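Local structure of uncharacterized esterase YxiM (Bacillus subtilis, 2O14) at residues Q17-S22 with A60-D65; V91-G96 with F145-L150. The protein is an uncharacterized member of the GDSL lipolytic family, probably an ester hydrolase, that also carries a galactose-binding-like beta domain with a bound manganese ion. All blocks are in the same frame, centred on the assembly; numbering follows the deposited sequence.

From the N terminus, strand 15-20 enters the galactose-binding-like domain and runs into a loop; contact 1 closes when the turn at 60-65 comes back to share a manganese ion with that strand's end. The chain then goes on to strand 87-95, and contact 2 closes a second, separate excursion when strand 146-156 pairs with it. The two contacts therefore follow in series, neither nested nor crossed, yet they meet in space, their centres about 9 Å apart. S148 of contact 2 joins them: its backbone O accepts from F20 N and its OG hydrogen-bonds to D65 O. Strand 146-156 thus ties the metal-bearing strand 15-20 to strand 87-95 within one sheet.

Contact 1. Residues Q17-S22 with A60-D65; sequences QFDFGS and AGVKSD. With MN (manganese (II) ion), chain B.
D19 and D65 share a manganese ion, and the side chain of D19 shows how a single aspartate can serve both packing and metal binding. Its CB rests against CG1 of V62 at 3.7 Å, and the same methyl lies 3.5 Å from CG of D19, so that this methyl of V62 lies over one face of the D19 carboxylate. With CG anti to the backbone N (chi1 168°), the group swings out from the strand to the ion. There OD1 binds manganese at 2.4 Å and OD2 binds it at 2.3 Å, while OD2 also takes a hydrogen bond from the backbone N of E26, which helps fix the rotation of the group. D65 answers with both of its carboxylate oxygens, its plane turned 48° from that of D19. The two OD1 atoms of D19 and D65 approach to 3.3 Å, a closeness of like charges that the shared cation would be expected to offset. Two waters and the backbone O of S24 bring the ion to seven ligand atoms. Water 1 also donates to G61 O, which links the metal to the turn. The site is consistent with the structural metal, usually calcium, of many galactose-binding-like beta-sandwich modules. Strand 15-20 carries this site between strand 30-32, parallel to it, and strand 146-156, antiparallel, while residues 60-65 lead directly into strand 65-69.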
loop_
_atom_site.group_PDB
_atom_site.type_symbol
_atom_site.label_atom_id
_atom_site.label_comp_id
_atom_site.label_asym_id
_atom_site.label_seq_id
_atom_site.Cartn_x
_atom_site.Cartn_y
_atom_site.Cartn_z
ATOM N N GLN A 17 -14.603 -10.041 -16.490
ATOM C CA GLN A 17 -14.097 -11.031 -15.548
ATOM C C GLN A 17 -13.227 -12.074 -16.226
ATOM O O GLN A 17 -13.642 -12.724 -17.189
ATOM C CB GLN A 17 -15.265 -11.689 -14.813
ATOM C CG GLN A 17 -16.051 -10.691 -13.986
ATOM C CD GLN A 17 -17.216 -11.302 -13.243
ATOM O OE1 GLN A 17 -17.930 -10.604 -12.527
ATOM N NE2 GLN A 17 -17.415 -12.607 -13.405
ATOM N N PHE A 18 -12.012 -12.227 -15.709
ATOM C CA PHE A 18 -11.046 -13.157 -16.272
ATOM C C PHE A 18 -10.599 -14.206 -15.268
ATOM O O PHE A 18 -10.222 -13.882 -14.147
ATOM C CB PHE A 18 -9.830 -12.374 -16.783
ATOM C CG PHE A 18 -10.169 -11.352 -17.833
ATOM C CD1 PHE A 18 -10.479 -11.744 -19.134
ATOM C CD2 PHE A 18 -10.215 -9.996 -17.516
ATOM C CE1 PHE A 18 -10.828 -10.795 -20.105
ATOM C CE2 PHE A 18 -10.564 -9.039 -18.478
ATOM C CZ PHE A 18 -10.869 -9.439 -19.772
ATOM N N ASP A 19 -10.663 -15.467 -15.680
ATOM C CA ASP A 19 -10.239 -16.589 -14.846
ATOM C C ASP A 19 -8.957 -17.121 -15.484
ATOM O O ASP A 19 -8.999 -17.835 -16.480
ATOM C CB ASP A 19 -11.323 -17.679 -14.817
ATOM C CG ASP A 19 -10.830 -18.989 -14.213
ATOM O OD1 ASP A 19 -9.863 -18.952 -13.431
ATOM O OD2 ASP A 19 -11.414 -20.057 -14.508
ATOM N N PHE A 20 -7.822 -16.753 -14.904
ATOM C CA PHE A 20 -6.515 -17.150 -15.419
ATOM C C PHE A 20 -6.111 -18.579 -15.081
ATOM O O PHE A 20 -6.314 -19.048 -13.963
ATOM C CB PHE A 20 -5.461 -16.178 -14.899
ATOM C CG PHE A 20 -5.649 -14.769 -15.393
ATOM C CD1 PHE A 20 -5.152 -14.381 -16.641
ATOM C CD2 PHE A 20 -6.344 -13.835 -14.627
ATOM C CE1 PHE A 20 -5.347 -13.081 -17.118
ATOM C CE2 PHE A 20 -6.545 -12.529 -15.092
ATOM C CZ PHE A 20 -6.044 -12.154 -16.342
ATOM N N GLY A 21 -5.522 -19.261 -16.058
ATOM C CA GLY A 21 -5.093 -20.635 -15.855
ATOM C C GLY A 21 -5.676 -21.555 -16.909
ATOM O O GLY A 21 -6.558 -21.152 -17.664
ATOM N N SER A 22 -5.199 -22.796 -16.957
ATOM C CA SER A 22 -5.694 -23.753 -17.943
ATOM C C SER A 22 -6.390 -24.981 -17.354
ATOM O O SER A 22 -6.884 -25.821 -18.097
ATOM C CB SER A 22 -4.541 -24.214 -18.841
ATOM O OG SER A 22 -3.515 -24.825 -18.073
ATOM N N ALA A 60 -10.211 -22.735 -4.415
ATOM C CA ALA A 60 -11.409 -23.241 -5.080
ATOM C C ALA A 60 -11.829 -22.285 -6.188
ATOM O O ALA A 60 -11.444 -21.118 -6.184
ATOM C CB ALA A 60 -12.543 -23.390 -4.067
ATOM N N GLY A 61 -12.622 -22.788 -7.131
ATOM C CA GLY A 61 -13.093 -21.963 -8.230
ATOM C C GLY A 61 -11.953 -21.367 -9.033
ATOM O O GLY A 61 -10.977 -22.052 -9.337
ATOM N N VAL A 62 -12.064 -20.090 -9.374
ATOM C CA VAL A 62 -11.022 -19.432 -10.153
ATOM C C VAL A 62 -9.664 -19.437 -9.447
ATOM O O VAL A 62 -8.640 -19.142 -10.057
ATOM C CB VAL A 62 -11.421 -17.981 -10.497
ATOM C CG1 VAL A 62 -12.661 -17.990 -11.380
ATOM C CG2 VAL A 62 -11.678 -17.187 -9.229
ATOM N N LYS A 63 -9.659 -19.798 -8.166
ATOM C CA LYS A 63 -8.428 -19.843 -7.380
ATOM C C LYS A 63 -7.716 -21.192 -7.491
ATOM O O LYS A 63 -6.656 -21.393 -6.894
ATOM C CB LYS A 63 -8.735 -19.547 -5.909
ATOM C CG LYS A 63 -9.265 -18.147 -5.674
ATOM C CD LYS A 63 -9.434 -17.870 -4.193
ATOM C CE LYS A 63 -9.977 -16.482 -3.948
ATOM N NZ LYS A 63 -10.115 -16.228 -2.485
ATOM N N SER A 64 -8.300 -22.108 -8.260
ATOM C CA SER A 64 -7.723 -23.435 -8.451
ATOM C C SER A 64 -6.589 -23.421 -9.481
ATOM O O SER A 64 -5.818 -24.373 -9.579
ATOM C CB SER A 64 -8.802 -24.411 -8.921
ATOM O OG SER A 64 -9.183 -24.104 -10.253
ATOM N N ASP A 65 -6.502 -22.354 -10.267
ATOM C CA ASP A 65 -5.446 -22.262 -11.272
ATOM C C ASP A 65 -5.006 -20.818 -11.487
ATOM O O ASP A 65 -5.663 -19.888 -11.016
ATOM C CB ASP A 65 -5.908 -22.885 -12.596
ATOM C CG ASP A 65 -7.202 -22.279 -13.121
ATOM O OD1 ASP A 65 -7.730 -21.331 -12.504
ATOM O OD2 ASP A 65 -7.695 -22.752 -14.164
HETATM MN MN MN B . -9.544 -21.288 -13.944
HETATM O O HOH W 1 -10.527 -22.206 -12.254
HETATM O O HOH W 2 -8.865 -20.373 -15.992
#

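Contact 2. Residues V91-G96 with F145-L150; sequences VKVTLG and FTLSAL
L147 and V93 meet because CG of L147 stands anti to its own backbone N (chi1 180°), which carries CD1 back toward strand 87-95, to CG1 of V93 at 3.9 Å, the two side chains at about a right angle. L150 reaches the same valine by another route: with CG beside the backbone N (chi1 -76°), its CD2 lies 4.1 Å from CG2 of V93, side by side and pointing the same way, and also touches CG1 of V91. F20 of strand 15-20 packs against both leucines, extending this apolar cluster to the next strand. Between these side chains the strands pair antiparallel, and one carbonyl does double duty. T94 O accepts from A149 N at 2.9 Å and from S148 N at 2.8 Å, both donors in the carbonyl plane, while T94 N returns a bond to A149 O at 3.1 Å. Two successive residues facing one partner make a classic beta bulge; the backbone of S148 supplies the needed kink (psi -36°). The bulge breaks the strict alternation of side chains along strand 146-156 within a sheet of the galactose-binding-like sandwich. It also turns S148 toward strand 87-95, where its CB packs on L95 O, while OG makes its hydrogen bond to D65 O. On the face opposite V93, CB of T94 meets CB of A149 at 4.0 Å, and V62 and K63 of the metal-site turn cover this pair. Beyond the bulge the pairing thins to a weak bond from G96 N to T146 O at 3.3 Å, with the hydroxyl of T146 hydrogen-bonded to N97 O.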
loop_
_atom_site.group_PDB
_atom_site.type_symbol
_atom_site.label_atom_id
_atom_site.label_comp_id
_atom_site.label_asym_id
_atom_site.label_seq_id
_atom_site.Cartn_x
_atom_site.Cartn_y
_atom_site.Cartn_z
ATOM N N VAL A 91 -10.515 -2.359 -10.021
ATOM C CA VAL A 91 -9.885 -3.628 -10.336
ATOM C C VAL A 91 -9.736 -4.500 -9.094
ATOM O O VAL A 91 -9.050 -4.132 -8.139
ATOM C CB VAL A 91 -8.490 -3.422 -10.958
ATOM C CG1 VAL A 91 -7.868 -4.775 -11.300
ATOM C CG2 VAL A 91 -8.597 -2.564 -12.197
ATOM N N LYS A 92 -10.398 -5.649 -9.102
ATOM C CA LYS A 92 -10.295 -6.573 -7.986
ATOM C C LYS A 92 -9.286 -7.620 -8.432
ATOM O O LYS A 92 -9.458 -8.251 -9.473
ATOM C CB LYS A 92 -11.640 -7.233 -7.697
ATOM C CG LYS A 92 -11.565 -8.266 -6.584
ATOM C CD LYS A 92 -12.769 -9.193 -6.612
ATOM C CE LYS A 92 -12.626 -10.325 -5.609
ATOM N NZ LYS A 92 -13.777 -11.270 -5.704
ATOM N N VAL A 93 -8.229 -7.791 -7.648
ATOM C CA VAL A 93 -7.175 -8.743 -7.977
ATOM C C VAL A 93 -7.220 -9.980 -7.096
ATOM O O VAL A 93 -7.393 -9.877 -5.884
ATOM C CB VAL A 93 -5.773 -8.112 -7.807
ATOM C CG1 VAL A 93 -4.694 -9.123 -8.182
ATOM C CG2 VAL A 93 -5.657 -6.860 -8.647
ATOM N N THR A 94 -7.057 -11.146 -7.716
ATOM C CA THR A 94 -7.035 -12.414 -6.993
ATOM C C THR A 94 -5.801 -13.163 -7.480
ATOM O O THR A 94 -5.753 -13.609 -8.625
ATOM C CB THR A 94 -8.277 -13.278 -7.296
ATOM O OG1 THR A 94 -9.468 -12.526 -7.030
ATOM C CG2 THR A 94 -8.267 -14.530 -6.422
ATOM N N LEU A 95 -4.807 -13.301 -6.610
ATOM C CA LEU A 95 -3.566 -13.977 -6.964
ATOM C C LEU A 95 -3.648 -15.497 -6.892
ATOM O O LEU A 95 -4.647 -16.062 -6.447
ATOM C CB LEU A 95 -2.430 -13.505 -6.041
ATOM C CG LEU A 95 -2.161 -12.003 -5.903
ATOM C CD1 LEU A 95 -0.935 -11.776 -5.016
ATOM C CD2 LEU A 95 -1.942 -11.397 -7.288
ATOM N N GLY A 96 -2.579 -16.150 -7.339
ATOM C CA GLY A 96 -2.499 -17.600 -7.282
ATOM C C GLY A 96 -1.719 -17.921 -6.020
ATOM O O GLY A 96 -1.837 -17.195 -5.030
ATOM N N PHE A 145 5.186 -15.190 -8.846
ATOM C CA PHE A 145 4.265 -14.067 -9.014
ATOM C C PHE A 145 3.148 -14.599 -9.903
ATOM O O PHE A 145 3.292 -14.698 -11.121
ATOM C CB PHE A 145 5.008 -12.894 -9.651
ATOM C CG PHE A 145 6.216 -12.472 -8.862
ATOM C CD1 PHE A 145 6.118 -12.258 -7.489
ATOM C CD2 PHE A 145 7.460 -12.336 -9.473
ATOM C CE1 PHE A 145 7.238 -11.919 -6.733
ATOM C CE2 PHE A 145 8.591 -11.995 -8.725
ATOM C CZ PHE A 145 8.478 -11.789 -7.356
ATOM N N THR A 146 2.043 -14.963 -9.265
ATOM C CA THR A 146 0.908 -15.568 -9.947
ATOM C C THR A 146 -0.396 -14.786 -9.886
ATOM O O THR A 146 -0.637 -14.023 -8.948
ATOM C CB THR A 146 0.633 -16.943 -9.351
ATOM O OG1 THR A 146 0.275 -16.783 -7.974
ATOM C CG2 THR A 146 1.870 -17.821 -9.435
ATOM N N LEU A 147 -1.249 -15.013 -10.880
ATOM C CA LEU A 147 -2.539 -14.335 -10.965
ATOM C C LEU A 147 -3.648 -15.350 -11.271
ATOM O O LEU A 147 -3.580 -16.052 -12.276
ATOM C CB LEU A 147 -2.478 -13.261 -12.063
ATOM C CG LEU A 147 -3.761 -12.452 -12.291
ATOM C CD1 LEU A 147 -4.130 -11.690 -11.029
ATOM C CD2 LEU A 147 -3.573 -11.499 -13.458
ATOM N N SER A 148 -4.663 -15.432 -10.411
ATOM C CA SER A 148 -5.769 -16.370 -10.623
ATOM C C SER A 148 -6.979 -15.737 -11.284
ATOM O O SER A 148 -7.656 -16.377 -12.079
ATOM C CB SER A 148 -6.226 -17.000 -9.296
ATOM O OG SER A 148 -5.377 -18.057 -8.889
ATOM N N ALA A 149 -7.274 -14.486 -10.954
ATOM C CA ALA A 149 -8.439 -13.850 -11.554
ATOM C C ALA A 149 -8.427 -12.338 -11.481
ATOM O O ALA A 149 -7.695 -11.749 -10.695
ATOM C CB ALA A 149 -9.710 -14.375 -10.889
ATOM N N LEU A 150 -9.254 -11.721 -12.314
ATOM C CA LEU A 150 -9.396 -10.276 -12.330
ATOM C C LEU A 150 -10.856 -9.927 -12.551
ATOM O O LEU A 150 -11.548 -10.585 -13.334
ATOM C CB LEU A 150 -8.590 -9.639 -13.461
ATOM C CG LEU A 150 -7.077 -9.485 -13.360
ATOM C CD1 LEU A 150 -6.576 -8.723 -14.593
ATOM C CD2 LEU A 150 -6.716 -8.730 -12.088
#